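TRNA dimethylallyltransferase (Bacillus halodurans, PDB 3EXA) probably transfers a dimethylallyl group from dimethylallyl diphosphate to the N6 atom of adenosine 37 in tRNAs that read codons beginning with uridine. Local coordinates at residues His125-Phe130 with Gln137-Lys142; Ser144-Lys149 with Arg164-Ile169; Asp222-Leu227 with Asp248-Asn253. All blocks are in the same frame, centred on the assembly; numbering follows the deposited sequence.

How the interactions relate
Along the chain the three contacts come in series, each closing before the next opens. Interactions 1 and 2 belong to one helical cluster, their centres 11 Å apart: helices 121-133 and 136-144 form the first, while the link leading into helix 148-151 meets helix 159-171 in the second. L166 joins them, its CD1 lying 3.5 Å from L139 CD1. Interaction 3, between helices 220-229 and 244-251, lies about 56 Å from interaction 1 and 49 Å from interaction 2, centre to centre, in a different helical part of the chain. Segments of interactions 1 and 2 also touch the second subunit, whereas those of interaction 3 do not.

Interaction 1: residues His125-Phe130 with Gln137-Lys142; sequences HELEAF and QALHDK
The ammonium group of K142 is the polar end of this contact, and it is met by a ring: NZ lies 4.4 Å from the centroid of the F130 ring, an off-centre cation-pi interaction. The methylene next to it sits more squarely. K142 CE stands over the middle of the same face, 3.6 Å from the F130 ring centroid and 13° off the normal, as a CH-pi contact. Bends at chi3 and chi4 fold the lysine over the phenyl group, which approaches from the opposite direction.

With CG anti to the backbone N (chi1 -176°), F130 reaches across to the helix of residues 137-142. The carbonyl carbon of A138 and the amide nitrogen of L139 lie at the ring edge, in its plane. Separately, F130 CE2 comes within 3.7 Å of L139 CA. The L139 side chain adds a methyl, CD1, 3.8 Å from F130 CD2. Deeper in, L127 crosses L139 at about a right angle, with L127 CD2 4.2 Å from L139 CD1; both leucines also rest on L166 of helix 159-171.

The two segments belong to helices 121-133 and 136-144, consecutive helices joined by a short connection into a helical hairpin. Their local directions differ by 133°, and the short axes approach to 10.5 Å, a separation bridged by the phenyl ring and leucine branches. Y134, in the connection, meets the F130 ring with the planes inclined.

No hydrogen bond crosses between the segments. L127 and L139 are buried, while F130 and K142 are partly exposed. The lysine probably stays charged, with E126 OE2 5.6 Å from K142 NZ but not in contact, while its methylenes join the apolar packing: CE over the ring, and K142 CD 4.2 Å from L127 CD2.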
ATOM      1  N   HIS A 125       9.649   8.074  -6.616  1.00 32.01           N
ATOM      2  CA  HIS A 125      10.627   9.156  -6.675  1.00 32.65           C
ATOM      3  C   HIS A 125      11.541   8.907  -7.881  1.00 35.81           C
ATOM      4  O   HIS A 125      11.914   9.837  -8.597  1.00 33.78           O
ATOM      5  CB  HIS A 125      11.461   9.179  -5.391  1.00 35.40           C
ATOM      6  CG  HIS A 125      12.478  10.279  -5.340  1.00 35.68           C
ATOM      7  ND1 HIS A 125      13.639  10.181  -4.605  1.00 37.03           N
ATOM      8  CD2 HIS A 125      12.502  11.507  -5.915  1.00 38.07           C
ATOM      9  CE1 HIS A 125      14.336  11.298  -4.730  1.00 37.69           C
ATOM     10  NE2 HIS A 125      13.665  12.118  -5.520  1.00 36.78           N
ATOM     11  N   GLU A 126      11.893   7.642  -8.099  1.00 34.45           N
ATOM     12  CA  GLU A 126      12.760   7.256  -9.210  1.00 29.01           C
ATOM     13  C   GLU A 126      12.132   7.596 -10.557  1.00 27.31           C
ATOM     14  O   GLU A 126      12.810   8.091 -11.453  1.00 20.28           O
ATOM     15  CB  GLU A 126      13.042   5.757  -9.140  1.00 36.83           C
ATOM     16  CG  GLU A 126      13.867   5.192 -10.281  1.00 42.09           C
ATOM     17  CD  GLU A 126      14.068   3.694 -10.139  1.00 48.96           C
ATOM     18  OE1 GLU A 126      14.535   3.259  -9.061  1.00 50.12           O
ATOM     19  OE2 GLU A 126      13.762   2.954 -11.103  1.00 51.48           O
ATOM     20  N   LEU A 127      10.839   7.321 -10.696  1.00 21.48           N
ATOM     21  CA  LEU A 127      10.145   7.606 -11.943  1.00 23.02           C
ATOM     22  C   LEU A 127      10.028   9.105 -12.195  1.00 30.68           C
ATOM     23  O   LEU A 127      10.191   9.566 -13.326  1.00 30.10           O
ATOM     24  CB  LEU A 127       8.750   6.987 -11.943  1.00 18.91           C
ATOM     25  CG  LEU A 127       8.725   5.462 -11.868  1.00 26.61           C
ATOM     26  CD1 LEU A 127       7.289   4.985 -11.798  1.00 26.38           C
ATOM     27  CD2 LEU A 127       9.440   4.879 -13.073  1.00 18.84           C
ATOM     28  N   GLU A 128       9.749   9.875 -11.148  1.00 29.04           N
ATOM     29  CA  GLU A 128       9.616  11.310 -11.319  1.00 25.77           C
ATOM     30  C   GLU A 128      10.945  11.885 -11.789  1.00 24.22           C
ATOM     31  O   GLU A 128      10.981  12.691 -12.719  1.00 18.49           O
ATOM     32  CB  GLU A 128       9.139  11.952 -10.011  1.00 22.06           C
ATOM     33  CG  GLU A 128       7.730  11.466  -9.637  1.00 27.25           C
ATOM     34  CD  GLU A 128       7.256  11.934  -8.277  1.00 27.95           C
ATOM     35  OE1 GLU A 128       8.059  11.915  -7.319  1.00 33.77           O
ATOM     36  OE2 GLU A 128       6.067  12.298  -8.156  1.00 24.76           O
ATOM     37  N   ALA A 129      12.033  11.440 -11.168  1.00 21.48           N
ATOM     38  CA  ALA A 129      13.368  11.896 -11.532  1.00 22.27           C
ATOM     39  C   ALA A 129      13.666  11.481 -12.970  1.00 26.71           C
ATOM     40  O   ALA A 129      14.342  12.189 -13.717  1.00 30.05           O
ATOM     41  CB  ALA A 129      14.402  11.287 -10.588  1.00 24.98           C
ATOM     42  N   PHE A 130      13.142  10.327 -13.358  1.00 26.04           N
ATOM     43  CA  PHE A 130      13.351   9.818 -14.700  1.00 21.62           C
ATOM     44  C   PHE A 130      12.642  10.687 -15.730  1.00 26.41           C
ATOM     45  O   PHE A 130      13.229  11.079 -16.744  1.00 31.71           O
ATOM     46  CB  PHE A 130      12.814   8.395 -14.798  1.00 22.58           C
ATOM     47  CG  PHE A 130      13.076   7.743 -16.115  1.00 23.07           C
ATOM     48  CD1 PHE A 130      14.196   6.943 -16.295  1.00 17.30           C
ATOM     49  CD2 PHE A 130      12.222   7.957 -17.193  1.00 25.53           C
ATOM     50  CE1 PHE A 130      14.466   6.364 -17.528  1.00 26.37           C
ATOM     51  CE2 PHE A 130      12.486   7.380 -18.436  1.00 28.13           C
ATOM     52  CZ  PHE A 130      13.609   6.583 -18.604  1.00 17.48           C
ATOM     53  N   GLN A 137       7.945  11.100 -23.223  1.00 26.67           N
ATOM     54  CA  GLN A 137       7.630   9.925 -24.021  1.00 31.58           C
ATOM     55  C   GLN A 137       8.649   8.818 -23.726  1.00 27.59           C
ATOM     56  O   GLN A 137       8.398   7.645 -24.016  1.00 28.62           O
ATOM     57  CB  GLN A 137       7.623  10.246 -25.518  1.00 35.44           C
ATOM     58  CG  GLN A 137       8.994  10.334 -26.129  1.00 44.65           C
ATOM     59  CD  GLN A 137       8.973  10.172 -27.634  1.00 54.59           C
ATOM     60  OE1 GLN A 137      10.018  10.227 -28.284  1.00 60.43           O
ATOM     61  NE2 GLN A 137       7.784   9.967 -28.199  1.00 51.64           N
ATOM     62  N   ALA A 138       9.798   9.186 -23.157  1.00 21.49           N
ATOM     63  CA  ALA A 138      10.811   8.188 -22.796  1.00 19.57           C
ATOM     64  C   ALA A 138      10.258   7.354 -21.635  1.00 23.77           C
ATOM     65  O   ALA A 138      10.449   6.133 -21.567  1.00 24.33           O
ATOM     66  CB  ALA A 138      12.112   8.863 -22.382  1.00  9.14           C
ATOM     67  N   LEU A 139       9.566   8.028 -20.720  1.00 24.72           N
ATOM     68  CA  LEU A 139       8.958   7.367 -19.571  1.00 26.21           C
ATOM     69  C   LEU A 139       7.821   6.497 -20.102  1.00 31.38           C
ATOM     70  O   LEU A 139       7.457   5.473 -19.513  1.00 32.40           O
ATOM     71  CB  LEU A 139       8.392   8.400 -18.603  1.00 17.04           C
ATOM     72  CG  LEU A 139       7.640   7.775 -17.433  1.00 18.55           C
ATOM     73  CD1 LEU A 139       8.619   7.013 -16.591  1.00 13.02           C
ATOM     74  CD2 LEU A 139       6.941   8.840 -16.615  1.00 26.26           C
ATOM     75  N   HIS A 140       7.278   6.935 -21.231  1.00 30.08           N
ATOM     76  CA  HIS A 140       6.197   6.252 -21.907  1.00 32.86           C
ATOM     77  C   HIS A 140       6.781   5.027 -22.597  1.00 35.63           C
ATOM     78  O   HIS A 140       6.187   3.947 -22.582  1.00 33.03           O
ATOM     79  CB  HIS A 140       5.556   7.198 -22.927  1.00 32.62           C
ATOM     80  CG  HIS A 140       4.243   6.716 -23.456  1.00 37.16           C
ATOM     81  ND1 HIS A 140       4.136   5.916 -24.573  1.00 37.87           N
ATOM     82  CD2 HIS A 140       2.980   6.902 -23.005  1.00 35.23           C
ATOM     83  CE1 HIS A 140       2.864   5.630 -24.787  1.00 33.92           C
ATOM     84  NE2 HIS A 140       2.142   6.215 -23.848  1.00 37.53           N
ATOM     85  N   ASP A 141       7.957   5.188 -23.193  1.00 37.12           N
ATOM     86  CA  ASP A 141       8.589   4.056 -23.857  1.00 37.28           C
ATOM     87  C   ASP A 141       8.955   3.010 -22.809  1.00 37.24           C
ATOM     88  O   ASP A 141       8.911   1.810 -23.082  1.00 33.09           O
ATOM     89  CB  ASP A 141       9.835   4.493 -24.634  1.00 29.62           C
ATOM     90  CG  ASP A 141       9.499   5.377 -25.826  1.00 33.72           C
ATOM     91  OD1 ASP A 141       8.494   5.094 -26.519  1.00 28.24           O
ATOM     92  OD2 ASP A 141      10.242   6.349 -26.080  1.00 35.52           O
ATOM     93  N   LYS A 142       9.301   3.470 -21.607  1.00 34.73           N
ATOM     94  CA  LYS A 142       9.662   2.562 -20.520  1.00 29.94           C
ATOM     95  C   LYS A 142       8.502   1.627 -20.210  1.00 33.14           C
ATOM     96  O   LYS A 142       8.682   0.420 -20.054  1.00 34.27           O
ATOM     97  CB  LYS A 142      10.028   3.346 -19.255  1.00 26.78           C
ATOM     98  CG  LYS A 142      10.289   2.454 -18.036  1.00 33.26           C
ATOM     99  CD  LYS A 142      10.604   3.272 -16.782  1.00 34.45           C
ATOM    100  CE  LYS A 142      12.016   3.866 -16.812  1.00 37.98           C
ATOM    101  NZ  LYS A 142      13.103   2.836 -16.665  1.00 35.74           N
TER

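Interaction 2: residues Ser144-Lys149 with Arg164-Ile169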
ATOM      1  N   SER A 144       5.922   1.113 -22.224  1.00 34.97           N
ATOM      2  CA  SER A 144       5.576   0.447 -23.487  1.00 33.56           C
ATOM      3  C   SER A 144       6.382  -0.845 -23.694  1.00 33.03           C
ATOM      4  O   SER A 144       5.922  -1.785 -24.345  1.00 31.84           O
ATOM      5  CB  SER A 144       5.820   1.417 -24.659  1.00 34.06           C
ATOM      6  OG  SER A 144       5.265   0.955 -25.875  1.00 35.74           O
ATOM      7  N   LYS A 145       7.588  -0.881 -23.135  1.00 33.53           N
ATOM      8  CA  LYS A 145       8.454  -2.047 -23.247  1.00 37.93           C
ATOM      9  C   LYS A 145       8.107  -3.099 -22.187  1.00 45.74           C
ATOM     10  O   LYS A 145       8.528  -4.255 -22.285  1.00 44.87           O
ATOM     11  CB  LYS A 145       9.923  -1.633 -23.087  1.00 29.72           C
ATOM     12  CG  LYS A 145      10.904  -2.796 -23.122  1.00 28.94           C
ATOM     13  CD  LYS A 145      12.209  -2.444 -22.444  1.00 40.97           C
ATOM     14  CE  LYS A 145      13.053  -3.690 -22.182  1.00 47.26           C
ATOM     15  NZ  LYS A 145      14.216  -3.404 -21.270  1.00 43.62           N
ATOM     16  N   ILE A 146       7.340  -2.692 -21.177  1.00 48.81           N
ATOM     17  CA  ILE A 146       6.940  -3.586 -20.086  1.00 49.90           C
ATOM     18  C   ILE A 146       5.454  -3.955 -20.210  1.00 49.18           C
ATOM     19  O   ILE A 146       4.957  -4.838 -19.513  1.00 50.06           O
ATOM     20  CB  ILE A 146       7.207  -2.908 -18.698  1.00 47.92           C
ATOM     21  CG1 ILE A 146       7.619  -3.951 -17.654  1.00 52.55           C
ATOM     22  CG2 ILE A 146       5.969  -2.180 -18.226  1.00 48.31           C
ATOM     23  CD1 ILE A 146       6.513  -4.901 -17.223  1.00 52.65           C
ATOM     24  N   ASP A 147       4.754  -3.279 -21.112  1.00 51.98           N
ATOM     25  CA  ASP A 147       3.332  -3.526 -21.334  1.00 52.74           C
ATOM     26  C   ASP A 147       2.823  -2.554 -22.397  1.00 55.61           C
ATOM     27  O   ASP A 147       2.227  -1.521 -22.084  1.00 54.58           O
ATOM     28  CB  ASP A 147       2.545  -3.327 -20.034  1.00 54.78           C
ATOM     29  CG  ASP A 147       1.050  -3.516 -20.221  1.00 58.77           C
ATOM     30  OD1 ASP A 147       0.293  -3.279 -19.254  1.00 62.01           O
ATOM     31  OD2 ASP A 147       0.632  -3.902 -21.334  1.00 62.01           O
ATOM     32  N   PRO A 148       3.048  -2.880 -23.677  1.00 53.79           N
ATOM     33  CA  PRO A 148       2.604  -2.017 -24.774  1.00 53.20           C
ATOM     34  C   PRO A 148       1.105  -1.743 -24.803  1.00 52.22           C
ATOM     35  O   PRO A 148       0.680  -0.661 -25.203  1.00 52.74           O
ATOM     36  CB  PRO A 148       3.091  -2.763 -26.014  1.00 56.55           C
ATOM     37  CG  PRO A 148       3.037  -4.201 -25.580  1.00 62.42           C
ATOM     38  CD  PRO A 148       3.620  -4.137 -24.189  1.00 55.21           C
ATOM     39  N   LYS A 149       0.308  -2.720 -24.379  1.00 53.81           N
ATOM     40  CA  LYS A 149      -1.151  -2.575 -24.370  1.00 54.32           C
ATOM     41  C   LYS A 149      -1.605  -1.363 -23.550  1.00 52.05           C
ATOM     42  O   LYS A 149      -2.370  -0.525 -24.033  1.00 53.54           O
ATOM     43  CB  LYS A 149      -1.804  -3.851 -23.813  1.00 58.67           C
ATOM     44  CG  LYS A 149      -3.334  -3.786 -23.708  1.00 64.86           C
ATOM     45  CD  LYS A 149      -3.935  -4.915 -22.854  1.00 63.99           C
ATOM     46  CE  LYS A 149      -3.739  -6.314 -23.457  1.00 63.05           C
ATOM     47  NZ  LYS A 149      -4.446  -6.534 -24.757  1.00 63.18           N
ATOM     48  N   ARG A 164       1.688   6.005 -12.615  1.00 30.20           N
ATOM     49  CA  ARG A 164       0.769   5.145 -11.882  1.00 27.56           C
ATOM     50  C   ARG A 164       0.840   3.715 -12.415  1.00 28.56           C
ATOM     51  O   ARG A 164       0.888   2.757 -11.647  1.00 29.33           O
ATOM     52  CB  ARG A 164      -0.651   5.696 -12.018  1.00 31.21           C
ATOM     53  CG  ARG A 164      -1.758   4.724 -11.652  1.00 41.60           C
ATOM     54  CD  ARG A 164      -1.779   4.403 -10.167  1.00 49.34           C
ATOM     55  NE  ARG A 164      -3.077   4.714  -9.572  1.00 55.25           N
ATOM     56  CZ  ARG A 164      -4.240   4.227  -9.997  1.00 62.55           C
ATOM     57  NH1 ARG A 164      -4.286   3.396 -11.032  1.00 64.47           N
ATOM     58  NH2 ARG A 164      -5.366   4.576  -9.389  1.00 64.55           N
ATOM     59  N   ALA A 165       0.851   3.577 -13.737  1.00 31.48           N
ATOM     60  CA  ALA A 165       0.913   2.263 -14.373  1.00 25.51           C
ATOM     61  C   ALA A 165       2.188   1.511 -14.012  1.00 23.71           C
ATOM     62  O   ALA A 165       2.155   0.311 -13.747  1.00 26.71           O
ATOM     63  CB  ALA A 165       0.816   2.412 -15.884  1.00 23.07           C
ATOM     64  N   LEU A 166       3.313   2.215 -14.007  1.00 16.69           N
ATOM     65  CA  LEU A 166       4.581   1.581 -13.688  1.00 21.14           C
ATOM     66  C   LEU A 166       4.664   1.176 -12.215  1.00 27.20           C
ATOM     67  O   LEU A 166       5.338   0.204 -11.876  1.00 24.64           O
ATOM     68  CB  LEU A 166       5.748   2.511 -14.049  1.00 21.59           C
ATOM     69  CG  LEU A 166       5.869   2.944 -15.527  1.00 28.07           C
ATOM     70  CD1 LEU A 166       6.806   4.143 -15.653  1.00 21.39           C
ATOM     71  CD2 LEU A 166       6.371   1.784 -16.367  1.00 27.66           C
ATOM     72  N   GLU A 167       3.984   1.906 -11.332  1.00 27.34           N
ATOM     73  CA  GLU A 167       4.036   1.560  -9.915  1.00 30.23           C
ATOM     74  C   GLU A 167       3.197   0.316  -9.657  1.00 29.79           C
ATOM     75  O   GLU A 167       3.590  -0.560  -8.889  1.00 23.61           O
ATOM     76  CB  GLU A 167       3.514   2.701  -9.029  1.00 32.17           C
ATOM     77  CG  GLU A 167       4.248   4.035  -9.134  1.00 34.09           C
ATOM     78  CD  GLU A 167       3.787   5.034  -8.073  1.00 32.25           C
ATOM     79  OE1 GLU A 167       4.229   4.920  -6.913  1.00 43.01           O
ATOM     80  OE2 GLU A 167       2.970   5.924  -8.385  1.00 28.22           O
ATOM     81  N   ILE A 168       2.033   0.253 -10.295  1.00 32.43           N
ATOM     82  CA  ILE A 168       1.142  -0.886 -10.133  1.00 32.42           C
ATOM     83  C   ILE A 168       1.828  -2.166 -10.604  1.00 35.12           C
ATOM     84  O   ILE A 168       1.698  -3.218  -9.972  1.00 38.47           O
ATOM     85  CB  ILE A 168      -0.165  -0.690 -10.920  1.00 30.75           C
ATOM     86  CG1 ILE A 168      -1.016   0.395 -10.238  1.00 37.79           C
ATOM     87  CG2 ILE A 168      -0.919  -2.007 -11.012  1.00 36.14           C
ATOM     88  CD1 ILE A 168      -2.359   0.677 -10.916  1.00 20.96           C
ATOM     89  N   ILE A 169       2.570  -2.066 -11.705  1.00 36.95           N
ATOM     90  CA  ILE A 169       3.284  -3.209 -12.276  1.00 28.46           C
ATOM     91  C   ILE A 169       4.377  -3.683 -11.325  1.00 30.78           C
ATOM     92  O   ILE A 169       4.513  -4.885 -11.065  1.00 33.88           O
ATOM     93  CB  ILE A 169       3.902  -2.842 -13.656  1.00 27.25           C
ATOM     94  CG1 ILE A 169       2.773  -2.618 -14.672  1.00 23.20           C
ATOM     95  CG2 ILE A 169       4.862  -3.940 -14.123  1.00 26.60           C
ATOM     96  CD1 ILE A 169       3.214  -2.076 -16.029  1.00 19.59           C
TER
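I146 and I169 pack together where the short link between helices 136-144 and 148-151 meets helix 159-171. D147 is the N-cap residue of helix 148-151: it leaves helical geometry for an extended backbone (phi 178°), and its OD2 accepts a weak hydrogen bond from A150 N.

The apolar contacts carry the interface. The two isoleucines slide past one another in opposite directions, so that each offers two methyls. I146 CD1 meets I169 CG2 at 3.6 Å, while I146 CG2 faces CD1 of I169. For I169, a chi1 of -68° sets CG2 anti to the backbone N and CG1 anti to the carbonyl carbon, presenting both branches to I146. L166, one turn earlier, adds a looser touch through CD2, 4.4 Å from I146 CG2. L166 and I169 also rest on L143, so the contact closes the helical cluster against helix 136-144.

Polar contacts do not join the two segments. R164, in a region that probably contacts tRNA, instead donates from NH1 to the carbonyl oxygen of T172 of the second subunit. Even the capping aspartate meets the helix through carbon: D147 CB lies 4.2 Å from I169 CD1, the methyl that also packs 3.5 Å from I146 CG2.

Interaction 3: residues Asp222-Leu227 with Asp248-Asn253; sequences DEAKKL and DYLDGN
L250, K225 and A224 supply this contact between helices 220-229 and 244-251, with the leucine reaching across and the other two receiving it. The methyls of L250 divide the work. CD2 settles on the backbone, 4.1 Å from K225 N, and also touches the A224 side chain, 4.3 Å from A224 CB. CD1 goes instead to the lysine stem and lies 4.0 Å from K225 CG. There the two side chains cross at about a right angle; a chi1 of -69° puts K225 CG beside its own backbone N and within range of that methyl. The leucine's own torsions (chi1 -100°, chi2 22°) are not staggered, so its methyls are probably strained or less surely placed.

A224 is buried, and its CB points toward the leucine's helix, where M246 also packs on it. Just past L250 that helix ends in a Schellman motif: G252 takes positive phi, and N253 N bonds back to D248 O at 2.9 Å. D251, at the same end, forms a salt bridge with R233.

Between the segments themselves there are no hydrogen bonds, and the apolar contact is non-directional. A directional tie between the same two helices comes from D251 OD2, hydrogen-bonded to Y228 OH of helix 220-229.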
ATOM      1  N   ASP A 222     -35.660 -17.815  16.023  1.00 18.47           N
ATOM      2  CA  ASP A 222     -35.737 -16.764  17.029  1.00 21.85           C
ATOM      3  C   ASP A 222     -34.406 -16.047  17.125  1.00 25.38           C
ATOM      4  O   ASP A 222     -34.360 -14.821  17.213  1.00 23.13           O
ATOM      5  CB  ASP A 222     -36.079 -17.348  18.397  1.00 37.03           C
ATOM      6  CG  ASP A 222     -37.511 -17.778  18.493  1.00 47.77           C
ATOM      7  OD1 ASP A 222     -38.396 -16.896  18.325  1.00 51.45           O
ATOM      8  OD2 ASP A 222     -37.749 -18.986  18.735  1.00 46.62           O
ATOM      9  N   GLU A 223     -33.327 -16.831  17.109  1.00 18.17           N
ATOM     10  CA  GLU A 223     -31.974 -16.303  17.200  1.00 17.20           C
ATOM     11  C   GLU A 223     -31.692 -15.351  16.048  1.00 17.93           C
ATOM     12  O   GLU A 223     -31.049 -14.320  16.240  1.00 26.01           O
ATOM     13  CB  GLU A 223     -30.951 -17.449  17.201  1.00 13.29           C
ATOM     14  CG  GLU A 223     -29.514 -16.984  17.411  1.00 16.37           C
ATOM     15  CD  GLU A 223     -28.506 -18.117  17.391  1.00 20.86           C
ATOM     16  OE1 GLU A 223     -28.367 -18.786  16.344  1.00 30.88           O
ATOM     17  OE2 GLU A 223     -27.846 -18.343  18.426  1.00 32.29           O
ATOM     18  N   ALA A 224     -32.170 -15.693  14.855  1.00 18.77           N
ATOM     19  CA  ALA A 224     -31.974 -14.845  13.675  1.00 20.88           C
ATOM     20  C   ALA A 224     -32.814 -13.582  13.840  1.00 17.61           C
ATOM     21  O   ALA A 224     -32.320 -12.474  13.639  1.00 18.67           O
ATOM     22  CB  ALA A 224     -32.393 -15.598  12.397  1.00 10.45           C
ATOM     23  N   LYS A 225     -34.081 -13.748  14.215  1.00 18.50           N
ATOM     24  CA  LYS A 225     -34.966 -12.600  14.405  1.00 17.22           C
ATOM     25  C   LYS A 225     -34.411 -11.568  15.368  1.00 18.26           C
ATOM     26  O   LYS A 225     -34.634 -10.369  15.189  1.00 32.07           O
ATOM     27  CB  LYS A 225     -36.350 -13.041  14.889  1.00 23.64           C
ATOM     28  CG  LYS A 225     -37.165 -13.790  13.853  1.00 23.43           C
ATOM     29  CD  LYS A 225     -38.517 -14.227  14.408  1.00 22.21           C
ATOM     30  CE  LYS A 225     -39.391 -13.052  14.794  1.00 18.53           C
ATOM     31  NZ  LYS A 225     -40.607 -13.541  15.498  1.00 26.92           N
ATOM     32  N   LYS A 226     -33.696 -12.007  16.395  1.00 25.04           N
ATOM     33  CA  LYS A 226     -33.136 -11.050  17.342  1.00 21.53           C
ATOM     34  C   LYS A 226     -32.036 -10.217  16.674  1.00 18.19           C
ATOM     35  O   LYS A 226     -31.997  -9.002  16.838  1.00 18.81           O
ATOM     36  CB  LYS A 226     -32.594 -11.776  18.576  1.00 26.20           C
ATOM     37  CG  LYS A 226     -33.665 -12.495  19.394  1.00 36.87           C
ATOM     38  CD  LYS A 226     -33.059 -13.185  20.614  1.00 46.10           C
ATOM     39  CE  LYS A 226     -34.122 -13.875  21.459  1.00 45.56           C
ATOM     40  NZ  LYS A 226     -33.537 -14.609  22.619  1.00 54.83           N
ATOM     41  N   LEU A 227     -31.154 -10.861  15.914  1.00 17.06           N
ATOM     42  CA  LEU A 227     -30.091 -10.137  15.226  1.00 19.89           C
ATOM     43  C   LEU A 227     -30.686  -9.237  14.151  1.00 24.04           C
ATOM     44  O   LEU A 227     -30.194  -8.138  13.891  1.00 25.29           O
ATOM     45  CB  LEU A 227     -29.122 -11.110  14.572  1.00 20.47           C
ATOM     46  CG  LEU A 227     -28.327 -11.980  15.549  1.00 24.74           C
ATOM     47  CD1 LEU A 227     -27.539 -13.004  14.761  1.00 30.15           C
ATOM     48  CD2 LEU A 227     -27.393 -11.112  16.389  1.00 19.65           C
ATOM     49  N   ASP A 248     -33.144 -14.386   4.280  1.00 13.51           N
ATOM     50  CA  ASP A 248     -33.960 -14.342   3.066  1.00 12.69           C
ATOM     51  C   ASP A 248     -35.413 -14.592   3.458  1.00 13.80           C
ATOM     52  O   ASP A 248     -36.324 -13.958   2.929  1.00 16.47           O
ATOM     53  CB  ASP A 248     -33.517 -15.403   2.056  1.00 14.55           C
ATOM     54  CG  ASP A 248     -32.262 -15.007   1.318  1.00 26.62           C
ATOM     55  OD1 ASP A 248     -32.256 -13.951   0.647  1.00 31.58           O
ATOM     56  OD2 ASP A 248     -31.269 -15.752   1.406  1.00 37.11           O
ATOM     57  N   TYR A 249     -35.629 -15.529   4.379  1.00 11.67           N
ATOM     58  CA  TYR A 249     -36.982 -15.827   4.845  1.00 15.69           C
ATOM     59  C   TYR A 249     -37.592 -14.586   5.501  1.00 13.95           C
ATOM     60  O   TYR A 249     -38.711 -14.184   5.177  1.00 13.70           O
ATOM     61  CB  TYR A 249     -36.974 -16.980   5.862  1.00  6.44           C
ATOM     62  CG  TYR A 249     -38.231 -17.029   6.711  1.00 20.20           C
ATOM     63  CD1 TYR A 249     -39.469 -17.335   6.140  1.00 14.10           C
ATOM     64  CD2 TYR A 249     -38.193 -16.722   8.078  1.00 10.63           C
ATOM     65  CE1 TYR A 249     -40.637 -17.333   6.900  1.00 15.76           C
ATOM     66  CE2 TYR A 249     -39.358 -16.716   8.849  1.00  8.62           C
ATOM     67  CZ  TYR A 249     -40.576 -17.022   8.248  1.00 19.97           C
ATOM     68  OH  TYR A 249     -41.741 -17.015   8.975  1.00 22.09           O
ATOM     69  N   LEU A 250     -36.846 -13.988   6.427  1.00 18.23           N
ATOM     70  CA  LEU A 250     -37.297 -12.796   7.140  1.00 19.51           C
ATOM     71  C   LEU A 250     -37.579 -11.633   6.181  1.00 22.24           C
ATOM     72  O   LEU A 250     -38.447 -10.807   6.445  1.00 17.24           O
ATOM     73  CB  LEU A 250     -36.241 -12.392   8.178  1.00 22.28           C
ATOM     74  CG  LEU A 250     -36.417 -12.754   9.657  1.00 24.70           C
ATOM     75  CD1 LEU A 250     -37.351 -13.927   9.850  1.00  8.68           C
ATOM     76  CD2 LEU A 250     -35.039 -13.033  10.244  1.00 20.19           C
ATOM     77  N   ASP A 251     -36.831 -11.578   5.080  1.00 19.77           N
ATOM     78  CA  ASP A 251     -37.003 -10.549   4.059  1.00 16.40           C
ATOM     79  C   ASP A 251     -38.235 -10.894   3.237  1.00 19.25           C
ATOM     80  O   ASP A 251     -38.744 -10.057   2.494  1.00 24.51           O
ATOM     81  CB  ASP A 251     -35.800 -10.503   3.111  1.00 18.58           C
ATOM     82  CG  ASP A 251     -34.629  -9.720   3.669  1.00 22.32           C
ATOM     83  OD1 ASP A 251     -33.548  -9.760   3.039  1.00 18.92           O
ATOM     84  OD2 ASP A 251     -34.787  -9.058   4.723  1.00 25.07           O
ATOM     85  N   GLY A 252     -38.689 -12.138   3.348  1.00 15.56           N
ATOM     86  CA  GLY A 252     -39.861 -12.572   2.612  1.00 11.37           C
ATOM     87  C   GLY A 252     -39.569 -12.957   1.178  1.00 14.86           C
ATOM     88  O   GLY A 252     -40.463 -12.935   0.332  1.00 29.57           O
ATOM     89  N   ASN A 253     -38.323 -13.322   0.904  1.00 14.39           N
ATOM     90  CA  ASN A 253     -37.897 -13.713  -0.439  1.00 17.33           C
ATOM     91  C   ASN A 253     -38.055 -15.207  -0.683  1.00 18.92           C
ATOM     92  O   ASN A 253     -38.074 -15.657  -1.826  1.00 22.83           O
ATOM     93  CB  ASN A 253     -36.428 -13.337  -0.655  1.00 20.75           C
ATOM     94  CG  ASN A 253     -36.210 -11.836  -0.785  1.00 21.15           C
ATOM     95  OD1 ASN A 253     -35.098 -11.350  -0.581  1.00 31.55           O
ATOM     96  ND2 ASN A 253     -37.258 -11.104  -1.134  1.00 11.45           N
TER